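Local coordinates for protein threonine synthase (Brucella melitensis bv. 1, PDB 4F4F) that probably catalyses the pyridoxal-phosphate-dependent conversion of O-phospho-L-homoserine and water to L-threonine and phosphate, the last step of threonine biosynthesis, at residues S254-T259 and V396-E401; Y269-K272 and P277-Q280; E378-L381 and L387-P390. One frame throughout, in Å; residues are numbered along the deposited sequence.

Interaction 1: S254-T259 and V396-E401. With PLP (pyridoxal-5'-phosphate), chain C.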
loop_
_atom_site.group_PDB
_atom_site.type_symbol
_atom_site.label_atom_id
_atom_site.label_comp_id
_atom_site.label_asym_id
_atom_site.label_seq_id
_atom_site.Cartn_x
_atom_site.Cartn_y
_atom_site.Cartn_z
ATOM N N SER A 254 5.995 18.164 -6.089
ATOM C CA SER A 254 4.804 17.468 -6.568
ATOM C C SER A 254 5.051 15.967 -6.664
ATOM O O SER A 254 6.197 15.504 -6.869
ATOM C CB SER A 254 4.335 18.024 -7.922
ATOM O OG SER A 254 3.888 19.346 -7.795
ATOM N N PHE A 255 3.983 15.203 -6.504
ATOM C CA PHE A 255 4.059 13.758 -6.592
ATOM C C PHE A 255 2.984 13.178 -7.499
ATOM O O PHE A 255 1.816 13.569 -7.428
ATOM C CB PHE A 255 3.904 13.112 -5.227
ATOM C CG PHE A 255 5.007 13.448 -4.252
ATOM C CD1 PHE A 255 4.961 14.599 -3.502
ATOM C CD2 PHE A 255 6.070 12.592 -4.080
ATOM C CE1 PHE A 255 5.945 14.886 -2.583
ATOM C CE2 PHE A 255 7.082 12.883 -3.184
ATOM C CZ PHE A 255 7.010 14.038 -2.436
ATOM N N THR A 256 3.374 12.186 -8.287
ATOM C CA THR A 256 2.425 11.387 -9.032
ATOM C C THR A 256 2.522 9.946 -8.574
ATOM O O THR A 256 3.609 9.378 -8.491
ATOM C CB THR A 256 2.684 11.506 -10.560
ATOM O OG1 THR A 256 2.586 12.877 -10.949
ATOM C CG2 THR A 256 1.673 10.666 -11.393
ATOM N N VAL A 257 1.367 9.347 -8.303
ATOM C CA VAL A 257 1.299 8.048 -7.688
ATOM C C VAL A 257 0.458 7.086 -8.511
ATOM O O VAL A 257 -0.757 7.327 -8.661
ATOM C CB VAL A 257 0.639 8.166 -6.320
ATOM C CG1 VAL A 257 0.582 6.790 -5.643
ATOM C CG2 VAL A 257 1.367 9.187 -5.458
ATOM N N PRO A 258 1.070 6.003 -9.030
ATOM C CA PRO A 258 0.257 4.991 -9.657
ATOM C C PRO A 258 -0.594 4.364 -8.575
ATOM O O PRO A 258 -0.058 3.873 -7.578
ATOM C CB PRO A 258 1.288 4.004 -10.286
ATOM C CG PRO A 258 2.638 4.599 -10.075
ATOM C CD PRO A 258 2.488 5.597 -8.961
ATOM N N THR A 259 -1.910 4.447 -8.717
ATOM C CA THR A 259 -2.847 4.339 -7.581
ATOM C C THR A 259 -3.875 3.257 -7.882
ATOM O O THR A 259 -4.395 3.186 -8.983
ATOM C CB THR A 259 -3.593 5.687 -7.381
ATOM O OG1 THR A 259 -2.700 6.659 -6.837
ATOM C CG2 THR A 259 -4.801 5.567 -6.459
ATOM N N VAL A 396 4.653 7.809 -14.802
ATOM C CA VAL A 396 5.431 8.753 -15.638
ATOM C C VAL A 396 4.551 9.357 -16.732
ATOM O O VAL A 396 4.506 10.567 -16.908
ATOM C CB VAL A 396 6.701 8.111 -16.239
ATOM C CG1 VAL A 396 7.399 9.073 -17.184
ATOM C CG2 VAL A 396 7.665 7.654 -15.142
ATOM N N LYS A 397 3.804 8.529 -17.441
ATOM C CA LYS A 397 2.901 9.038 -18.473
ATOM C C LYS A 397 1.963 10.146 -17.926
ATOM O O LYS A 397 1.833 11.249 -18.509
ATOM C CB LYS A 397 2.075 7.884 -19.060
ATOM C CG LYS A 397 1.202 8.268 -20.237
ATOM C CD LYS A 397 -0.171 8.796 -19.894
ATOM C CE LYS A 397 -1.047 8.832 -21.147
ATOM N NZ LYS A 397 -2.439 9.265 -20.857
ATOM N N VAL A 398 1.284 9.835 -16.832
ATOM C CA VAL A 398 0.283 10.752 -16.276
ATOM C C VAL A 398 0.958 12.002 -15.685
ATOM O O VAL A 398 0.444 13.123 -15.813
ATOM C CB VAL A 398 -0.596 10.029 -15.222
ATOM C CG1 VAL A 398 -1.504 11.002 -14.458
ATOM C CG2 VAL A 398 -1.408 8.910 -15.863
ATOM N N ALA A 399 2.099 11.809 -15.007
ATOM C CA ALA A 399 2.880 12.933 -14.465
ATOM C C ALA A 399 3.170 13.927 -15.588
ATOM O O ALA A 399 2.985 15.108 -15.413
ATOM C CB ALA A 399 4.181 12.453 -13.857
ATOM N N ARG A 400 3.598 13.446 -16.750
ATOM C CA ARG A 400 3.975 14.339 -17.847
ATOM C C ARG A 400 2.769 15.022 -18.486
ATOM O O ARG A 400 2.877 16.134 -18.950
ATOM C CB ARG A 400 4.801 13.588 -18.899
ATOM C CG ARG A 400 6.125 13.111 -18.336
ATOM C CD ARG A 400 6.888 12.205 -19.283
ATOM N NE ARG A 400 8.219 11.905 -18.769
ATOM C CZ ARG A 400 9.171 11.229 -19.419
ATOM N NH1 ARG A 400 8.962 10.720 -20.615
ATOM N NH2 ARG A 400 10.358 11.045 -18.864
ATOM N N GLU A 401 1.629 14.349 -18.499
ATOM C CA GLU A 401 0.398 14.922 -19.014
ATOM C C GLU A 401 -0.211 15.951 -18.068
ATOM O O GLU A 401 -0.721 16.968 -18.503
ATOM C CB GLU A 401 -0.623 13.796 -19.233
ATOM C CG GLU A 401 -1.872 14.202 -20.019
ATOM C CD GLU A 401 -2.868 13.059 -20.148
ATOM O OE1 GLU A 401 -2.686 12.009 -19.509
ATOM O OE2 GLU A 401 -3.839 13.205 -20.911
HETATM N N1 PLP C . 1.545 -0.219 -8.013
HETATM C C2 PLP C . 1.957 -1.449 -7.520
HETATM C C2A PLP C . 3.160 -2.205 -8.038
HETATM C C3 PLP C . 1.199 -2.070 -6.395
HETATM O O3 PLP C . 1.612 -3.290 -5.896
HETATM C C4 PLP C . -0.003 -1.317 -5.883
HETATM C C4A PLP C . -0.845 -1.819 -4.754
HETATM C C5 PLP C . -0.346 -0.002 -6.478
HETATM C C6 PLP C . 0.479 0.478 -7.523
HETATM C C5A PLP C . -1.543 0.792 -5.915
HETATM O O4P PLP C . -1.380 1.222 -4.499
HETATM P P PLP C . -2.550 1.883 -3.549
HETATM O O1P PLP C . -3.132 3.025 -4.367
HETATM O O2P PLP C . -3.515 0.736 -3.323
HETATM O O3P PLP C . -1.909 2.344 -2.258
#
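Thr256 and Ala399 bring a beta strand and an alpha helix together at a single close point, an instructive case of how small side chains let two backbones approach. The methyl of Ala399 sits against the hydroxyl side of the threonine, with Thr256 OG1 3.3 Å from Ala399 CB, and the two CA atoms are 5.7 Å apart. The other branch, Thr256 CG2, anti to the backbone N, lies 3.8 Å from Ala399 N. Toward Val398 the packing is already slacker, since Thr256 CG2 and Val398 CG1 stay 4.4 Å apart. The price of the tight spot is polar: Thr256 OG1 is buried against the alanine and has no hydrogen-bonding partner in the model. Strand 253-258 is an inner strand of the mixed sheet, flanked by strands 409-413 and 278-285, and helix 390-402 lies over one face of it, consistent with the Rossmann-like alpha/beta architecture of the PLP-dependent (fold type II) family. Val398 continues the apolar layer onto Ile282 and Ala284 of the adjacent strand. Away from the strand the helix becomes looser and more polar. At its flank Lys397 NZ meets Glu401 OE1, one turn on, from above the carboxylate plane (3.1 Å, a salt bridge), and the same NZ bonds to Arg367 O; the exposed Arg400, whose CB points away from the strand, pairs with Glu103. At its C-terminal end the strand runs into the cofactor site. Pro258 O approaches the pyridine ring of PLP, 3.4 Å from PLP C6, and Thr259 CA lies 3.5 Å from PLP O1P. Thr259 OG1 turns back to donate a 2.7 Å hydrogen bond to Val257 O, coming from above the carbonyl plane.

Interaction 2: Y269-K272 and P277-Q280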
loop_
_atom_site.group_PDB
_atom_site.type_symbol
_atom_site.label_atom_id
_atom_site.label_comp_id
_atom_site.label_asym_id
_atom_site.label_seq_id
_atom_site.Cartn_x
_atom_site.Cartn_y
_atom_site.Cartn_z
ATOM N N TYR A 269 -1.081 12.891 0.979
ATOM C CA TYR A 269 -2.016 13.870 1.526
ATOM C C TYR A 269 -1.731 14.118 3.017
ATOM O O TYR A 269 -1.757 15.283 3.487
ATOM C CB TYR A 269 -3.459 13.446 1.257
ATOM C CG TYR A 269 -4.496 14.301 1.924
ATOM C CD1 TYR A 269 -4.943 15.481 1.342
ATOM C CD2 TYR A 269 -5.039 13.931 3.124
ATOM C CE1 TYR A 269 -5.882 16.268 1.968
ATOM C CE2 TYR A 269 -6.008 14.710 3.741
ATOM C CZ TYR A 269 -6.414 15.872 3.156
ATOM O OH TYR A 269 -7.331 16.656 3.826
ATOM N N VAL A 270 -1.448 13.061 3.749
ATOM C CA VAL A 270 -1.188 13.154 5.160
ATOM C C VAL A 270 0.079 13.973 5.364
ATOM O O VAL A 270 0.128 14.864 6.219
ATOM C CB VAL A 270 -1.064 11.769 5.857
ATOM C CG1 VAL A 270 -0.574 11.949 7.331
ATOM C CG2 VAL A 270 -2.407 11.059 5.833
ATOM N N ALA A 271 1.117 13.684 4.584
ATOM C CA ALA A 271 2.336 14.471 4.661
ATOM C C ALA A 271 2.078 15.963 4.477
ATOM O O ALA A 271 2.575 16.792 5.227
ATOM C CB ALA A 271 3.349 13.985 3.654
ATOM N N LYS A 272 1.299 16.289 3.464
ATOM C CA LYS A 272 0.882 17.649 3.226
ATOM C C LYS A 272 0.127 18.225 4.429
ATOM O O LYS A 272 0.409 19.348 4.852
ATOM C CB LYS A 272 0.008 17.721 1.976
ATOM C CG LYS A 272 -0.411 19.127 1.548
ATOM C CD LYS A 272 -1.193 19.129 0.229
ATOM C CE LYS A 272 -1.360 20.539 -0.315
ATOM N NZ LYS A 272 -2.495 20.672 -1.291
ATOM N N PRO A 277 5.525 20.941 2.266
ATOM C CA PRO A 277 5.037 21.739 1.148
ATOM C C PRO A 277 4.891 20.942 -0.161
ATOM O O PRO A 277 5.888 20.548 -0.770
ATOM C CB PRO A 277 6.101 22.825 1.017
ATOM C CG PRO A 277 6.670 22.933 2.390
ATOM C CD PRO A 277 6.782 21.509 2.813
ATOM N N ILE A 278 3.655 20.712 -0.569
ATOM C CA ILE A 278 3.367 19.889 -1.739
ATOM C C ILE A 278 2.531 20.735 -2.659
ATOM O O ILE A 278 1.613 21.463 -2.217
ATOM C CB ILE A 278 2.666 18.560 -1.351
ATOM C CG1 ILE A 278 3.678 17.606 -0.692
ATOM C CG2 ILE A 278 2.046 17.848 -2.543
ATOM C CD1 ILE A 278 3.072 16.329 -0.148
ATOM N N GLU A 279 2.843 20.667 -3.936
ATOM C CA GLU A 279 2.126 21.443 -4.934
ATOM C C GLU A 279 1.006 20.550 -5.470
ATOM O O GLU A 279 -0.128 20.641 -5.004
ATOM C CB GLU A 279 3.103 21.972 -5.992
ATOM C CG GLU A 279 2.493 22.607 -7.245
ATOM C CD GLU A 279 3.518 23.408 -8.074
ATOM O OE1 GLU A 279 3.885 23.070 -9.264
ATOM O OE2 GLU A 279 3.955 24.414 -7.514
ATOM N N GLN A 280 1.323 19.616 -6.363
ATOM C CA GLN A 280 0.316 18.708 -6.896
ATOM C C GLN A 280 0.459 17.318 -6.318
ATOM O O GLN A 280 1.597 16.831 -6.104
ATOM C CB GLN A 280 0.468 18.575 -8.395
ATOM C CG GLN A 280 0.108 19.807 -9.225
ATOM C CD GLN A 280 0.267 19.540 -10.723
ATOM O OE1 GLN A 280 1.374 19.583 -11.264
ATOM N NE2 GLN A 280 -0.834 19.259 -11.390
HETATM O O HOH W 1 -1.872 19.102 -3.467
HETATM O O HOH W 2 -0.626 22.822 -2.830
#
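Lys272 and Ile278 meet where helix 263-274 gives way to strand 278-285, and the pair illustrates how one lysine can serve an apolar and a polar neighbour at once. Pro277 leads in, held to Val253 of the adjacent strand by a backbone hydrogen bond. At Ile278 CB points toward the helix, and CD1 reaches its flank, 4.0 Å from Lys272 CB, with the methyl of Ala271 a little more distant. The lysine chain runs past the isoleucine backbone, and Lys272 CE comes within 3.6 Å of Ile278 O. With CG anti to the backbone N (chi1 -175°) and the chain extended beyond it, the amine is carried past the apolar patch to the strand's carbonyls, which it reaches through water. Water 2 donates to Ile278 O at 2.7 Å, though its bond from Lys272 NZ is weak. At Glu279, where the chain turns a corner and CB points away from the helix, water 1 accepts from Lys272 NZ at 2.8 Å and donates to Glu279 O, also at 2.8 Å. A direct salt bridge to Glu362 gives the same amine a charged partner. Gln280, next along, bonds through its own side chain to Ser404 N and Lys402 O. The contact closes the second half of a beta-alpha-beta unit, strand 253-258, helix 263-274 and strand 278-285, with Ala271 also packed on helix 236-245 and Ile278 on Phe255 of the neighbouring strand.

Interaction 3: E378-L381 and L387-P390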
loop_
_atom_site.group_PDB
_atom_site.type_symbol
_atom_site.label_atom_id
_atom_site.label_comp_id
_atom_site.label_asym_id
_atom_site.label_seq_id
_atom_site.Cartn_x
_atom_site.Cartn_y
_atom_site.Cartn_z
ATOM N N GLU A 378 9.027 2.129 -23.394
ATOM C CA GLU A 378 9.973 2.140 -24.492
ATOM C C GLU A 378 10.683 3.493 -24.637
ATOM O O GLU A 378 11.892 3.506 -24.799
ATOM C CB GLU A 378 9.291 1.711 -25.788
ATOM C CG GLU A 378 10.272 1.307 -26.875
ATOM C CD GLU A 378 10.819 2.487 -27.635
ATOM O OE1 GLU A 378 10.201 3.578 -27.587
ATOM O OE2 GLU A 378 11.855 2.327 -28.306
ATOM N N SER A 379 9.960 4.617 -24.526
ATOM C CA SER A 379 10.600 5.933 -24.671
ATOM C C SER A 379 11.557 6.246 -23.536
ATOM O O SER A 379 12.632 6.737 -23.797
ATOM C CB SER A 379 9.625 7.123 -24.843
ATOM O OG SER A 379 8.875 7.336 -23.693
ATOM N N VAL A 380 11.163 5.988 -22.295
ATOM C CA VAL A 380 12.066 6.226 -21.155
ATOM C C VAL A 380 13.341 5.349 -21.232
ATOM O O VAL A 380 14.446 5.827 -20.946
ATOM C CB VAL A 380 11.352 6.104 -19.802
ATOM C CG1 VAL A 380 12.325 6.333 -18.661
ATOM C CG2 VAL A 380 10.224 7.128 -19.704
ATOM N N LEU A 381 13.214 4.094 -21.661
ATOM C CA LEU A 381 14.419 3.268 -21.891
ATOM C C LEU A 381 15.281 3.894 -22.973
ATOM O O LEU A 381 16.494 4.052 -22.808
ATOM C CB LEU A 381 14.070 1.839 -22.282
ATOM C CG LEU A 381 15.267 0.895 -22.391
ATOM C CD1 LEU A 381 16.049 0.746 -21.094
ATOM C CD2 LEU A 381 14.767 -0.445 -22.852
ATOM N N LEU A 387 14.731 1.670 -17.113
ATOM C CA LEU A 387 13.723 0.666 -17.370
ATOM C C LEU A 387 12.615 0.726 -16.305
ATOM O O LEU A 387 12.871 0.484 -15.133
ATOM C CB LEU A 387 14.356 -0.716 -17.348
ATOM C CG LEU A 387 13.417 -1.835 -17.782
ATOM C CD1 LEU A 387 12.949 -1.683 -19.240
ATOM C CD2 LEU A 387 14.138 -3.160 -17.557
ATOM N N LEU A 388 11.388 1.021 -16.737
ATOM C CA LEU A 388 10.206 1.036 -15.872
ATOM C C LEU A 388 9.365 -0.246 -15.991
ATOM O O LEU A 388 9.186 -0.812 -17.076
ATOM C CB LEU A 388 9.291 2.207 -16.257
ATOM C CG LEU A 388 9.814 3.624 -16.049
ATOM C CD1 LEU A 388 9.335 4.567 -17.149
ATOM C CD2 LEU A 388 9.444 4.123 -14.641
ATOM N N ASP A 389 8.780 -0.638 -14.865
ATOM C CA ASP A 389 7.688 -1.593 -14.866
ATOM C C ASP A 389 6.415 -0.849 -15.364
ATOM O O ASP A 389 6.394 0.397 -15.475
ATOM C CB ASP A 389 7.512 -2.237 -13.465
ATOM C CG ASP A 389 6.264 -1.766 -12.753
ATOM O OD1 ASP A 389 5.294 -2.534 -12.693
ATOM O OD2 ASP A 389 6.253 -0.618 -12.270
ATOM N N PRO A 390 5.339 -1.587 -15.640
ATOM C CA PRO A 390 4.124 -0.932 -16.176
ATOM C C PRO A 390 3.391 0.006 -15.203
ATOM O O PRO A 390 2.983 1.080 -15.608
ATOM C CB PRO A 390 3.227 -2.101 -16.583
ATOM C CG PRO A 390 3.874 -3.340 -16.078
ATOM C CD PRO A 390 5.286 -3.054 -15.739
#
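Two apolar pairs, Val380 with Leu388 and Leu381 with Leu387, pack helix 370-384 against the short connection that leads from it into helix 390-402, with no hydrogen bond between the segments. The inner pair is the closer. Leu388 CD1 settles over the branched end of Val380, 3.7 Å from Val380 CB and at similar distances from both valine methyls, so that one methyl fits against the whole fork while the two side chains cross at about a right angle. CB of Leu388 sets off to one side of the helix, but the end of the chain comes nearer and brings CD1 onto the valine. The outer pair is lighter and lies nearer the surface: Leu381 CD2 stands 4.2 Å from Leu387 CD1. Both leucines also rest on Cys428 at the end of helix 421-428. Leu388 continues inward to Ala393 and Val396, which ties the connection to the helix it introduces. Just past the leucines, Asp389 occupies the N-cap of helix 390-402, its side chain capping a backbone N beyond the segment and also bonding to Ser392 and to His391, a residue of the PLP pocket. The whole is a short connection between two consecutive helices, closed by apolar pairs and ended by an Asp N-cap that starts the second helix next to His391 at the cofactor site.

Interactions 1 and 2 share a sheet: strands 253-258 and 278-285, which carry most of segments 254-259 and 277-280, are neighbours, joined where Phe255 N meets Gln280 O at 2.9 Å in a probable hydrogen bond. Interactions 1 and 3 meet at helix 390-402, which supplies one side of the first and follows directly on the connection of the third; Val396 packs on Leu388 and Arg400 on Val380. Interactions 2 and 3 do not touch. The touching residues of interaction 1 are all buried, whereas the other two contacts are only partly so. Their chemistry differs accordingly: close packing of small side chains on one face of the sheet, water-bridged lysine and carbonyls at a strand's start, purely apolar pairs between helices.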